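Local coordinates for uncharacterized protein (Corynebacterium glutamicum, PDB 2NSF) that catalyses the mycothiol-dependent cis-trans isomerisation of maleylpyruvate and binds a zinc ion in its helical N-terminal domain, at residues 38-41 with 42-46; 62-65 with 66-70; 82-85 with 86-90; 111-114 with 115-118. All coordinates share one frame; numbering follows the deposited sequence.

All four contacts are local, each made within one continuous run of chain, and all belong to the N-terminal maleylpyruvate isomerase domain, whose helices carry the zinc ligands His72, Glu164 and His168. They follow in series: interaction 1 on helix 29-49, interactions 2 and 3 at the start and end of helix 66-89, interaction 4 at the start of helix 114-133. Interaction 2 touches two others: Tyr43 packs on Ile70, and Leu117 on Ser67 and Ile70. Between centres it lies about 12 Å from interaction 4, 17 Å from interaction 1 and 29 Å from interaction 3. Interactions 1 and 2 thus adjoin zinc ligands, while interaction 3 is far from them.

Interaction 1 of 4, residues 38-41 with 42-46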
ATOM      1  N   LEU A  38      -9.555   1.838   9.580  1.00 18.38           N
ATOM      2  CA  LEU A  38     -10.670   1.624   8.658  1.00 18.57           C
ATOM      3  C   LEU A  38     -10.243   0.723   7.503  1.00 17.67           C
ATOM      4  O   LEU A  38     -10.985  -0.172   7.087  1.00 15.90           O
ATOM      5  CB  LEU A  38     -11.170   2.963   8.107  1.00 20.12           C
ATOM      6  CG  LEU A  38     -12.053   3.783   9.051  1.00 21.69           C
ATOM      7  CD1 LEU A  38     -12.288   5.164   8.466  1.00 22.19           C
ATOM      8  CD2 LEU A  38     -13.377   3.056   9.272  1.00 21.05           C
ATOM      9  N   GLY A  39      -9.048   0.975   6.981  1.00 18.09           N
ATOM     10  CA  GLY A  39      -8.540   0.174   5.882  1.00 17.02           C
ATOM     11  C   GLY A  39      -8.315  -1.266   6.298  1.00 16.27           C
ATOM     12  O   GLY A  39      -8.539  -2.193   5.518  1.00 17.28           O
ATOM     13  N   THR A  40      -7.867  -1.455   7.533  1.00 15.46           N
ATOM     14  CA  THR A  40      -7.613  -2.794   8.044  1.00 16.89           C
ATOM     15  C   THR A  40      -8.932  -3.547   8.186  1.00 16.55           C
ATOM     16  O   THR A  40      -9.023  -4.714   7.816  1.00 18.06           O
ATOM     17  CB  THR A  40      -6.892  -2.751   9.404  1.00 18.63           C
ATOM     18  OG1 THR A  40      -5.660  -2.028   9.268  1.00 19.06           O
ATOM     19  CG2 THR A  40      -6.587  -4.166   9.885  1.00 17.91           C
ATOM     20  N   SER A  41      -9.962  -2.875   8.695  1.00 18.83           N
ATOM     21  CA  SER A  41     -11.265  -3.524   8.845  1.00 17.47           C
ATOM     22  C   SER A  41     -11.834  -3.865   7.472  1.00 18.50           C
ATOM     23  O   SER A  41     -12.484  -4.894   7.303  1.00 17.51           O
ATOM     24  CB  SER A  41     -12.238  -2.620   9.602  1.00 17.41           C
ATOM     25  OG  SER A  41     -11.811  -2.412  10.937  1.00 21.54           O
ATOM     26  N   HIS A  42     -11.584  -2.989   6.500  1.00 18.73           N
ATOM     27  CA  HIS A  42     -12.039  -3.178   5.125  1.00 18.79           C
ATOM     28  C   HIS A  42     -11.350  -4.411   4.544  1.00 18.41           C
ATOM     29  O   HIS A  42     -11.989  -5.273   3.935  1.00 17.65           O
ATOM     30  CB  HIS A  42     -11.698  -1.924   4.307  1.00 20.01           C
ATOM     31  CG  HIS A  42     -11.980  -2.045   2.843  1.00 20.87           C
ATOM     32  ND1 HIS A  42     -13.249  -2.237   2.337  1.00 21.69           N
ATOM     33  CD2 HIS A  42     -11.159  -1.956   1.769  1.00 21.91           C
ATOM     34  CE1 HIS A  42     -13.196  -2.260   1.017  1.00 23.23           C
ATOM     35  NE2 HIS A  42     -11.938  -2.091   0.647  1.00 22.31           N
ATOM     36  N   TYR A  43     -10.038  -4.495   4.740  1.00 16.93           N
ATOM     37  CA  TYR A  43      -9.269  -5.638   4.269  1.00 16.53           C
ATOM     38  C   TYR A  43      -9.778  -6.921   4.949  1.00 16.26           C
ATOM     39  O   TYR A  43      -9.995  -7.938   4.291  1.00 16.70           O
ATOM     40  CB  TYR A  43      -7.781  -5.438   4.592  1.00 16.73           C
ATOM     41  CG  TYR A  43      -6.923  -6.654   4.316  1.00 16.61           C
ATOM     42  CD1 TYR A  43      -6.403  -6.897   3.045  1.00 16.70           C
ATOM     43  CD2 TYR A  43      -6.661  -7.581   5.323  1.00 16.74           C
ATOM     44  CE1 TYR A  43      -5.638  -8.039   2.785  1.00 17.62           C
ATOM     45  CE2 TYR A  43      -5.903  -8.724   5.074  1.00 17.21           C
ATOM     46  CZ  TYR A  43      -5.396  -8.943   3.807  1.00 17.11           C
ATOM     47  OH  TYR A  43      -4.645 -10.066   3.553  1.00 17.44           O
ATOM     48  N   SER A  44      -9.971  -6.860   6.262  1.00 17.39           N
ATOM     49  CA  SER A  44     -10.433  -8.029   7.012  1.00 19.04           C
ATOM     50  C   SER A  44     -11.800  -8.520   6.544  1.00 19.49           C
ATOM     51  O   SER A  44     -12.064  -9.723   6.551  1.00 19.20           O
ATOM     52  CB  SER A  44     -10.450  -7.724   8.512  1.00 19.09           C
ATOM     53  OG  SER A  44      -9.130  -7.523   8.994  1.00 20.41           O
ATOM     54  N   ARG A  45     -12.674  -7.604   6.140  1.00 19.85           N
ATOM     55  CA  ARG A  45     -13.984  -8.015   5.640  1.00 20.10           C
ATOM     56  C   ARG A  45     -13.807  -8.823   4.355  1.00 20.19           C
ATOM     57  O   ARG A  45     -14.529  -9.792   4.115  1.00 19.81           O
ATOM     58  CB  ARG A  45     -14.885  -6.800   5.367  1.00 19.75           C
ATOM     59  CG  ARG A  45     -15.560  -6.241   6.611  1.00 22.97           C
ATOM     60  CD  ARG A  45     -16.650  -5.240   6.255  1.00 24.46           C
ATOM     61  NE  ARG A  45     -16.113  -4.008   5.694  1.00 24.80           N
ATOM     62  CZ  ARG A  45     -15.660  -2.990   6.419  1.00 23.50           C
ATOM     63  NH1 ARG A  45     -15.680  -3.057   7.743  1.00 23.77           N
ATOM     64  NH2 ARG A  45     -15.195  -1.905   5.818  1.00 22.22           N
ATOM     65  N   GLN A  46     -12.843  -8.431   3.529  1.00 19.18           N
ATOM     66  CA  GLN A  46     -12.592  -9.143   2.281  1.00 20.47           C
ATOM     67  C   GLN A  46     -12.002 -10.522   2.554  1.00 20.05           C
ATOM     68  O   GLN A  46     -12.331 -11.490   1.875  1.00 21.18           O
ATOM     69  CB  GLN A  46     -11.646  -8.339   1.382  1.00 21.81           C
ATOM     70  CG  GLN A  46     -12.160  -6.945   1.062  1.00 22.62           C
ATOM     71  CD  GLN A  46     -13.580  -6.960   0.527  1.00 23.44           C
ATOM     72  OE1 GLN A  46     -14.470  -6.308   1.076  1.00 29.02           O
ATOM     73  NE2 GLN A  46     -13.799  -7.699  -0.549  1.00 19.87           N
TER
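Ser44 is tied to Thr40 one helical turn earlier through its main chain: its N gives a hydrogen bond of 2.8 Å to Thr40 O. The same i to i+4 pattern joins His42 N to Leu38 O, Tyr43 N to Gly39 O and Arg45 N to Ser41 O, the last at 3.0 Å. Among the polar side chains, Ser44 turns its OG back beside its own backbone N (chi1 -66°), which brings OG within 3.0 Å of Thr40 O; OG is also hydrogen-bonded to His121 NE2 of helix 114-133, and which of the two acceptors takes its proton is not settled. Thr40 OG1 instead bonds to Ala36 O, a further turn back. The remaining side-chain contact is made by Arg45. A bend at chi3 (-69°) folds its chain back along the helix, so that Ser41 O lies over one face of the guanidinium, 3.7 Å above its plane and offset toward the rim, while NH1 passes 3.9 Å from Ser41 CB. The two aromatic side chains leave this turn for other helices: the His42 ring stacks on Trp166, and the Tyr43 ring meets that of His121 and packs on the zinc ligand His168. The arrangement is that of a regular alpha-helix in a helical bundle, with Tyr43 on the flank that packs against a zinc ligand.

Interaction 2 of 4, residues 62-65 with 66-70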
ATOM      1  N   GLU A  62       0.009 -11.440  -9.808  1.00 40.45           N
ATOM      2  CA  GLU A  62       0.714 -12.499 -10.520  1.00 42.38           C
ATOM      3  C   GLU A  62       1.820 -13.148  -9.691  1.00 41.91           C
ATOM      4  O   GLU A  62       2.650 -12.460  -9.094  1.00 43.19           O
ATOM      5  CB  GLU A  62       1.297 -11.933 -11.816  1.00 45.28           C
ATOM      6  CG  GLU A  62       1.688 -12.986 -12.834  1.00 50.99           C
ATOM      7  CD  GLU A  62       2.236 -12.377 -14.108  1.00 53.95           C
ATOM      8  OE1 GLU A  62       3.276 -11.688 -14.035  1.00 56.04           O
ATOM      9  OE2 GLU A  62       1.626 -12.582 -15.180  1.00 55.80           O
ATOM     10  N   GLY A  63       1.823 -14.477  -9.654  1.00 40.83           N
ATOM     11  CA  GLY A  63       2.837 -15.200  -8.907  1.00 38.79           C
ATOM     12  C   GLY A  63       2.515 -15.428  -7.441  1.00 37.42           C
ATOM     13  O   GLY A  63       3.242 -16.135  -6.744  1.00 38.25           O
ATOM     14  N   TRP A  64       1.422 -14.835  -6.970  1.00 34.95           N
ATOM     15  CA  TRP A  64       1.023 -14.976  -5.575  1.00 31.70           C
ATOM     16  C   TRP A  64      -0.363 -15.571  -5.411  1.00 30.22           C
ATOM     17  O   TRP A  64      -1.334 -15.080  -5.980  1.00 30.40           O
ATOM     18  CB  TRP A  64       1.042 -13.617  -4.874  1.00 31.05           C
ATOM     19  CG  TRP A  64       2.334 -13.269  -4.201  1.00 28.41           C
ATOM     20  CD1 TRP A  64       3.542 -13.888  -4.363  1.00 28.48           C
ATOM     21  CD2 TRP A  64       2.554 -12.190  -3.282  1.00 27.75           C
ATOM     22  NE1 TRP A  64       4.500 -13.261  -3.601  1.00 27.23           N
ATOM     23  CE2 TRP A  64       3.923 -12.220  -2.930  1.00 28.23           C
ATOM     24  CE3 TRP A  64       1.729 -11.208  -2.723  1.00 27.17           C
ATOM     25  CZ2 TRP A  64       4.484 -11.294  -2.042  1.00 27.51           C
ATOM     26  CZ3 TRP A  64       2.287 -10.290  -1.842  1.00 26.52           C
ATOM     27  CH2 TRP A  64       3.654 -10.341  -1.511  1.00 27.89           C
ATOM     28  N   THR A  65      -0.451 -16.640  -4.632  1.00 28.38           N
ATOM     29  CA  THR A  65      -1.744 -17.239  -4.361  1.00 26.67           C
ATOM     30  C   THR A  65      -2.291 -16.336  -3.268  1.00 25.69           C
ATOM     31  O   THR A  65      -1.577 -15.459  -2.779  1.00 24.43           O
ATOM     32  CB  THR A  65      -1.600 -18.678  -3.829  1.00 27.42           C
ATOM     33  OG1 THR A  65      -0.868 -18.664  -2.595  1.00 24.08           O
ATOM     34  CG2 THR A  65      -0.861 -19.542  -4.840  1.00 27.40           C
ATOM     35  N   ARG A  66      -3.545 -16.522  -2.881  1.00 22.96           N
ATOM     36  CA  ARG A  66      -4.087 -15.686  -1.824  1.00 22.63           C
ATOM     37  C   ARG A  66      -3.275 -15.875  -0.545  1.00 22.12           C
ATOM     38  O   ARG A  66      -3.049 -14.924   0.199  1.00 19.52           O
ATOM     39  CB  ARG A  66      -5.556 -16.021  -1.572  1.00 24.52           C
ATOM     40  CG  ARG A  66      -6.507 -15.566  -2.671  1.00 25.63           C
ATOM     41  CD  ARG A  66      -7.937 -15.645  -2.153  1.00 29.23           C
ATOM     42  NE  ARG A  66      -8.920 -15.064  -3.060  1.00 33.91           N
ATOM     43  CZ  ARG A  66      -9.354 -15.644  -4.173  1.00 36.88           C
ATOM     44  NH1 ARG A  66      -8.892 -16.834  -4.533  1.00 37.24           N
ATOM     45  NH2 ARG A  66     -10.268 -15.037  -4.918  1.00 38.66           N
ATOM     46  N   SER A  67      -2.823 -17.103  -0.301  1.00 20.79           N
ATOM     47  CA  SER A  67      -2.029 -17.397   0.889  1.00 21.38           C
ATOM     48  C   SER A  67      -0.776 -16.526   0.954  1.00 19.74           C
ATOM     49  O   SER A  67      -0.415 -16.044   2.025  1.00 18.03           O
ATOM     50  CB  SER A  67      -1.627 -18.873   0.919  1.00 23.30           C
ATOM     51  OG  SER A  67      -2.751 -19.697   1.193  1.00 25.84           O
ATOM     52  N   HIS A  68      -0.111 -16.338  -0.182  1.00 20.06           N
ATOM     53  CA  HIS A  68       1.092 -15.509  -0.224  1.00 21.55           C
ATOM     54  C   HIS A  68       0.737 -14.076   0.171  1.00 20.17           C
ATOM     55  O   HIS A  68       1.429 -13.447   0.971  1.00 19.18           O
ATOM     56  CB  HIS A  68       1.709 -15.484  -1.628  1.00 23.55           C
ATOM     57  CG  HIS A  68       2.413 -16.749  -2.017  1.00 24.42           C
ATOM     58  ND1 HIS A  68       1.759 -17.826  -2.571  1.00 26.15           N
ATOM     59  CD2 HIS A  68       3.723 -17.090  -1.966  1.00 26.76           C
ATOM     60  CE1 HIS A  68       2.636 -18.777  -2.848  1.00 27.38           C
ATOM     61  NE2 HIS A  68       3.834 -18.354  -2.491  1.00 25.66           N
ATOM     62  N   LEU A  69      -0.347 -13.565  -0.403  1.00 20.08           N
ATOM     63  CA  LEU A  69      -0.793 -12.203  -0.119  1.00 17.73           C
ATOM     64  C   LEU A  69      -1.193 -12.022   1.338  1.00 16.22           C
ATOM     65  O   LEU A  69      -0.810 -11.048   1.989  1.00 15.87           O
ATOM     66  CB  LEU A  69      -1.971 -11.839  -1.030  1.00 18.19           C
ATOM     67  CG  LEU A  69      -2.631 -10.480  -0.780  1.00 19.82           C
ATOM     68  CD1 LEU A  69      -1.622  -9.365  -1.035  1.00 20.14           C
ATOM     69  CD2 LEU A  69      -3.846 -10.324  -1.675  1.00 19.50           C
ATOM     70  N   ILE A  70      -1.970 -12.964   1.858  1.00 15.66           N
ATOM     71  CA  ILE A  70      -2.421 -12.900   3.240  1.00 15.11           C
ATOM     72  C   ILE A  70      -1.231 -12.929   4.195  1.00 15.24           C
ATOM     73  O   ILE A  70      -1.207 -12.197   5.188  1.00 14.82           O
ATOM     74  CB  ILE A  70      -3.401 -14.066   3.531  1.00 15.05           C
ATOM     75  CG1 ILE A  70      -4.673 -13.862   2.699  1.00 17.54           C
ATOM     76  CG2 ILE A  70      -3.742 -14.129   5.015  1.00 17.94           C
ATOM     77  CD1 ILE A  70      -5.531 -15.114   2.542  1.00 18.24           C
TER
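The backbone passes from an extended Trp64 and Thr65 into helix 66-89, with Thr65 at the N-cap; Thr65 O accepts Leu69 N at 3.3 Å, in the carbonyl plane and nearly straight (N-H...O 166°), and a weak bond from His68 N. Thr65 OG1 sits between its own N and carbonyl carbon (chi1 61°), a rotamer that turns it up toward the first turn, where it meets His68 ND1 edge-on at 2.8 Å. Either atom could give the proton, and the bond limits rotation of the imidazole. The CB of His68 rests over one face of the Trp64 pyrrole ring, 3.6 Å from its centroid, a CH-pi contact. The imidazole beyond is nearly parallel to the indole (16° between planes) but slid well aside, leaving the rings little overlap. At the benzene end of the indole, Trp64 CE3 reaches Leu69 CA at 3.8 Å, and CZ3 touches Leu69 CD1. Trp64 in turn meets the ring of His72, and Leu69 packs on His168; both histidines are zinc ligands. A threonine N-cap thus opens the helix, with Trp64 just before the cap and Leu69 in the first turns packing against zinc ligands.

Interaction 3 of 4, residues 82-85 with 86-90; sequences NLMH and WANTG
Thr89 lays its methyl group over one face of the His85 imidazole in the last turn of helix 66-89, just before Gly90 leaves the helix with positive phi. CG2 stands 3.6 Å from the ring centroid, 19° off the normal, a CH-pi contact placed toward the NE2 side, where CG2 and NE2 are 3.4 Å apart. His85 sends its CG away from its own N (chi1 176°), beside its carbonyl carbon, and this carries the ring forward along the helix to the threonine. On the flank that packs against strand 143-145, Leu83 and Trp86 cross at a slant, with Leu83 CD2 set against CE3 of the indole at 3.8 Å. Both side chains also touch Val144, and the Trp86 ring meets that of His142, so this pair joins the helix end to the strand. Met84 lies on another side, its CE making a loose 4.5 Å contact with Ala87 CB. His85 O is held by two donors from one residue: Thr89 N at 2.9 Å and Thr89 OG1 at 2.8 Å come from opposite faces of its carbonyl plane, the hydroxyl 38° out of that plane.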
ATOM      1  N   ASN A  82       8.286  -3.241  14.123  1.00 21.17           N
ATOM      2  CA  ASN A  82       9.713  -3.048  14.359  1.00 21.74           C
ATOM      3  C   ASN A  82      10.067  -1.569  14.325  1.00 22.59           C
ATOM      4  O   ASN A  82      10.798  -1.079  15.192  1.00 21.75           O
ATOM      5  CB  ASN A  82      10.549  -3.802  13.321  1.00 21.30           C
ATOM      6  CG  ASN A  82      10.516  -5.303  13.529  1.00 22.86           C
ATOM      7  OD1 ASN A  82      10.269  -5.780  14.641  1.00 23.46           O
ATOM      8  ND2 ASN A  82      10.782  -6.055  12.469  1.00 22.43           N
ATOM      9  N   LEU A  83       9.545  -0.853  13.334  1.00 21.75           N
ATOM     10  CA  LEU A  83       9.824   0.573  13.222  1.00 21.50           C
ATOM     11  C   LEU A  83       9.269   1.333  14.419  1.00 21.95           C
ATOM     12  O   LEU A  83       9.886   2.287  14.894  1.00 21.51           O
ATOM     13  CB  LEU A  83       9.238   1.142  11.924  1.00 20.85           C
ATOM     14  CG  LEU A  83       9.807   0.584  10.614  1.00 20.28           C
ATOM     15  CD1 LEU A  83       9.209   1.351   9.436  1.00 20.29           C
ATOM     16  CD2 LEU A  83      11.327   0.708  10.604  1.00 21.32           C
ATOM     17  N   MET A  84       8.108   0.919  14.919  1.00 21.39           N
ATOM     18  CA  MET A  84       7.531   1.594  16.071  1.00 22.87           C
ATOM     19  C   MET A  84       8.351   1.308  17.328  1.00 24.49           C
ATOM     20  O   MET A  84       8.451   2.159  18.212  1.00 24.55           O
ATOM     21  CB  MET A  84       6.071   1.180  16.282  1.00 23.30           C
ATOM     22  CG  MET A  84       5.127   1.626  15.165  1.00 22.31           C
ATOM     23  SD  MET A  84       5.418   3.327  14.599  1.00 23.29           S
ATOM     24  CE  MET A  84       5.219   4.254  16.105  1.00 21.76           C
ATOM     25  N   HIS A  85       8.940   0.116  17.409  1.00 25.25           N
ATOM     26  CA  HIS A  85       9.769  -0.231  18.565  1.00 26.49           C
ATOM     27  C   HIS A  85      11.036   0.614  18.506  1.00 25.56           C
ATOM     28  O   HIS A  85      11.502   1.137  19.516  1.00 26.14           O
ATOM     29  CB  HIS A  85      10.126  -1.720  18.549  1.00 28.49           C
ATOM     30  CG  HIS A  85      11.050  -2.126  19.655  1.00 32.36           C
ATOM     31  ND1 HIS A  85      12.422  -2.139  19.516  1.00 34.76           N
ATOM     32  CD2 HIS A  85      10.802  -2.499  20.934  1.00 33.77           C
ATOM     33  CE1 HIS A  85      12.977  -2.503  20.659  1.00 34.15           C
ATOM     34  NE2 HIS A  85      12.016  -2.725  21.537  1.00 34.66           N
ATOM     35  N   TRP A  86      11.585   0.738  17.304  1.00 23.98           N
ATOM     36  CA  TRP A  86      12.779   1.538  17.060  1.00 25.34           C
ATOM     37  C   TRP A  86      12.471   2.968  17.506  1.00 25.69           C
ATOM     38  O   TRP A  86      13.262   3.607  18.204  1.00 26.26           O
ATOM     39  CB  TRP A  86      13.092   1.490  15.559  1.00 24.10           C
ATOM     40  CG  TRP A  86      14.244   2.334  15.062  1.00 24.92           C
ATOM     41  CD1 TRP A  86      14.956   3.276  15.758  1.00 25.24           C
ATOM     42  CD2 TRP A  86      14.779   2.332  13.734  1.00 23.46           C
ATOM     43  NE1 TRP A  86      15.899   3.856  14.940  1.00 24.29           N
ATOM     44  CE2 TRP A  86      15.811   3.294  13.693  1.00 24.25           C
ATOM     45  CE3 TRP A  86      14.484   1.606  12.570  1.00 21.65           C
ATOM     46  CZ2 TRP A  86      16.551   3.552  12.534  1.00 25.06           C
ATOM     47  CZ3 TRP A  86      15.218   1.859  11.420  1.00 23.82           C
ATOM     48  CH2 TRP A  86      16.240   2.825  11.411  1.00 24.55           C
ATOM     49  N   ALA A  87      11.299   3.455  17.113  1.00 25.50           N
ATOM     50  CA  ALA A  87      10.875   4.807  17.448  1.00 26.50           C
ATOM     51  C   ALA A  87      10.713   5.045  18.947  1.00 26.86           C
ATOM     52  O   ALA A  87      11.163   6.066  19.468  1.00 27.06           O
ATOM     53  CB  ALA A  87       9.568   5.128  16.735  1.00 25.61           C
ATOM     54  N   ASN A  88      10.071   4.108  19.638  1.00 27.76           N
ATOM     55  CA  ASN A  88       9.838   4.248  21.069  1.00 29.73           C
ATOM     56  C   ASN A  88      11.035   3.955  21.969  1.00 31.13           C
ATOM     57  O   ASN A  88      11.099   4.457  23.093  1.00 31.65           O
ATOM     58  CB  ASN A  88       8.659   3.370  21.504  1.00 29.41           C
ATOM     59  CG  ASN A  88       7.328   3.877  20.982  1.00 29.29           C
ATOM     60  OD1 ASN A  88       6.807   3.381  19.982  1.00 30.63           O
ATOM     61  ND2 ASN A  88       6.773   4.874  21.656  1.00 27.77           N
ATOM     62  N   THR A  89      11.982   3.155  21.490  1.00 31.00           N
ATOM     63  CA  THR A  89      13.149   2.815  22.301  1.00 33.07           C
ATOM     64  C   THR A  89      14.409   3.535  21.838  1.00 34.47           C
ATOM     65  O   THR A  89      15.385   3.642  22.585  1.00 34.94           O
ATOM     66  CB  THR A  89      13.436   1.298  22.267  1.00 31.50           C
ATOM     67  OG1 THR A  89      13.937   0.936  20.974  1.00 32.50           O
ATOM     68  CG2 THR A  89      12.169   0.508  22.555  1.00 31.35           C
ATOM     69  N   GLY A  90      14.382   4.027  20.604  1.00 35.27           N
ATOM     70  CA  GLY A  90      15.536   4.714  20.055  1.00 35.91           C
ATOM     71  C   GLY A  90      16.564   3.723  19.546  1.00 36.72           C
ATOM     72  O   GLY A  90      17.633   4.105  19.075  1.00 37.08           O
TER

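Interaction 4 of 4, residues 111-114 with 115-118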
ATOM      1  N   THR A 111       2.536 -21.529   3.011  1.00 21.30           N
ATOM      2  CA  THR A 111       2.291 -22.966   3.127  1.00 22.00           C
ATOM      3  C   THR A 111       1.378 -23.314   4.292  1.00 22.03           C
ATOM      4  O   THR A 111       0.836 -24.419   4.348  1.00 22.22           O
ATOM      5  CB  THR A 111       3.601 -23.761   3.330  1.00 20.80           C
ATOM      6  OG1 THR A 111       4.123 -23.493   4.636  1.00 21.38           O
ATOM      7  CG2 THR A 111       4.632 -23.374   2.281  1.00 21.25           C
ATOM      8  N   LEU A 112       1.210 -22.378   5.222  1.00 22.66           N
ATOM      9  CA  LEU A 112       0.390 -22.613   6.401  1.00 23.08           C
ATOM     10  C   LEU A 112      -1.075 -22.857   6.057  1.00 24.80           C
ATOM     11  O   LEU A 112      -1.563 -22.421   5.008  1.00 23.99           O
ATOM     12  CB  LEU A 112       0.501 -21.428   7.367  1.00 24.46           C
ATOM     13  CG  LEU A 112       1.917 -21.057   7.828  1.00 23.90           C
ATOM     14  CD1 LEU A 112       1.852 -19.903   8.811  1.00 25.25           C
ATOM     15  CD2 LEU A 112       2.586 -22.267   8.463  1.00 26.75           C
ATOM     16  N   ASN A 113      -1.771 -23.572   6.938  1.00 25.23           N
ATOM     17  CA  ASN A 113      -3.181 -23.853   6.711  1.00 27.64           C
ATOM     18  C   ASN A 113      -3.956 -22.547   6.854  1.00 26.65           C
ATOM     19  O   ASN A 113      -3.536 -21.638   7.570  1.00 26.36           O
ATOM     20  CB  ASN A 113      -3.705 -24.889   7.713  1.00 30.11           C
ATOM     21  CG  ASN A 113      -3.612 -24.417   9.146  1.00 32.62           C
ATOM     22  OD1 ASN A 113      -2.549 -24.473   9.765  1.00 36.10           O
ATOM     23  ND2 ASN A 113      -4.728 -23.934   9.681  1.00 31.96           N
ATOM     24  N   PRO A 114      -5.099 -22.438   6.168  1.00 26.74           N
ATOM     25  CA  PRO A 114      -5.954 -21.248   6.194  1.00 26.00           C
ATOM     26  C   PRO A 114      -6.260 -20.649   7.565  1.00 26.03           C
ATOM     27  O   PRO A 114      -6.111 -19.445   7.757  1.00 23.92           O
ATOM     28  CB  PRO A 114      -7.203 -21.719   5.459  1.00 26.26           C
ATOM     29  CG  PRO A 114      -6.624 -22.614   4.414  1.00 26.87           C
ATOM     30  CD  PRO A 114      -5.627 -23.431   5.216  1.00 26.14           C
ATOM     31  N   ASP A 115      -6.690 -21.467   8.522  1.00 24.00           N
ATOM     32  CA  ASP A 115      -7.001 -20.926   9.837  1.00 25.51           C
ATOM     33  C   ASP A 115      -5.772 -20.362  10.543  1.00 23.65           C
ATOM     34  O   ASP A 115      -5.881 -19.412  11.319  1.00 23.58           O
ATOM     35  CB  ASP A 115      -7.679 -21.981  10.712  1.00 28.98           C
ATOM     36  CG  ASP A 115      -9.135 -22.204  10.332  1.00 32.91           C
ATOM     37  OD1 ASP A 115      -9.703 -21.356   9.604  1.00 34.64           O
ATOM     38  OD2 ASP A 115      -9.718 -23.215  10.769  1.00 35.14           O
ATOM     39  N   ALA A 116      -4.607 -20.941  10.275  1.00 22.21           N
ATOM     40  CA  ALA A 116      -3.372 -20.460  10.890  1.00 21.62           C
ATOM     41  C   ALA A 116      -3.064 -19.070  10.339  1.00 20.32           C
ATOM     42  O   ALA A 116      -2.602 -18.191  11.066  1.00 20.75           O
ATOM     43  CB  ALA A 116      -2.226 -21.410  10.585  1.00 23.14           C
ATOM     44  N   LEU A 117      -3.324 -18.880   9.050  1.00 21.02           N
ATOM     45  CA  LEU A 117      -3.078 -17.591   8.414  1.00 20.94           C
ATOM     46  C   LEU A 117      -4.074 -16.543   8.892  1.00 20.92           C
ATOM     47  O   LEU A 117      -3.725 -15.376   9.051  1.00 19.91           O
ATOM     48  CB  LEU A 117      -3.134 -17.723   6.888  1.00 21.84           C
ATOM     49  CG  LEU A 117      -1.955 -18.446   6.226  1.00 23.37           C
ATOM     50  CD1 LEU A 117      -2.145 -18.502   4.720  1.00 22.49           C
ATOM     51  CD2 LEU A 117      -0.661 -17.711   6.562  1.00 24.28           C
ATOM     52  N   ARG A 118      -5.322 -16.946   9.116  1.00 21.05           N
ATOM     53  CA  ARG A 118      -6.315 -15.994   9.600  1.00 20.59           C
ATOM     54  C   ARG A 118      -5.915 -15.552  11.001  1.00 19.90           C
ATOM     55  O   ARG A 118      -6.085 -14.391  11.367  1.00 19.92           O
ATOM     56  CB  ARG A 118      -7.718 -16.622   9.633  1.00 19.58           C
ATOM     57  CG  ARG A 118      -8.320 -16.937   8.264  1.00 21.80           C
ATOM     58  CD  ARG A 118      -9.704 -17.565   8.421  1.00 21.07           C
ATOM     59  NE  ARG A 118     -10.262 -18.034   7.156  1.00 25.13           N
ATOM     60  CZ  ARG A 118     -10.845 -17.254   6.248  1.00 25.13           C
ATOM     61  NH1 ARG A 118     -10.960 -15.948   6.457  1.00 25.73           N
ATOM     62  NH2 ARG A 118     -11.312 -17.787   5.128  1.00 25.71           N
TER
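Leu112 and Leu117 make the main apolar contact, one side chain laid at an angle across the other where the loop turns into helix 114-133. Leu117 CD2 fits against both CB and CD1 of Leu112, each 4.0 Å away, and Leu112 CB also approaches Ala116 CB at 4.2 Å. Leu117 continues inward onto Phe55 and the start of helix 66-89, so the leucine pair stands at the edge of packing between helices. Asn113 is the N-cap, and Pro114 fills the first helical position, where the lack of an N-H costs no helical bond. Backbone hydrogen bonds start the helix: Asn113 O takes Leu117 N at 3.1 Å and a weak bond from Ala116 N, while Pro114 O receives Arg118 N at 3.0 Å. The Asn113 side chain, at chi1 62°, is turned toward the first turn, with Asn113 CG 3.6 Å from Ala116 CB. Charged groups face the loop that follows helix 29-49. Arg118 passes its CG by Pro114 O at 3.4 Å, and its extended chain takes the guanidinium to Asn52 OD1 and to the carbonyls of Leu47 and Val50. Asp115 OD1 binds Asn52 ND2, so the amide of Asn52 joins both charged side chains.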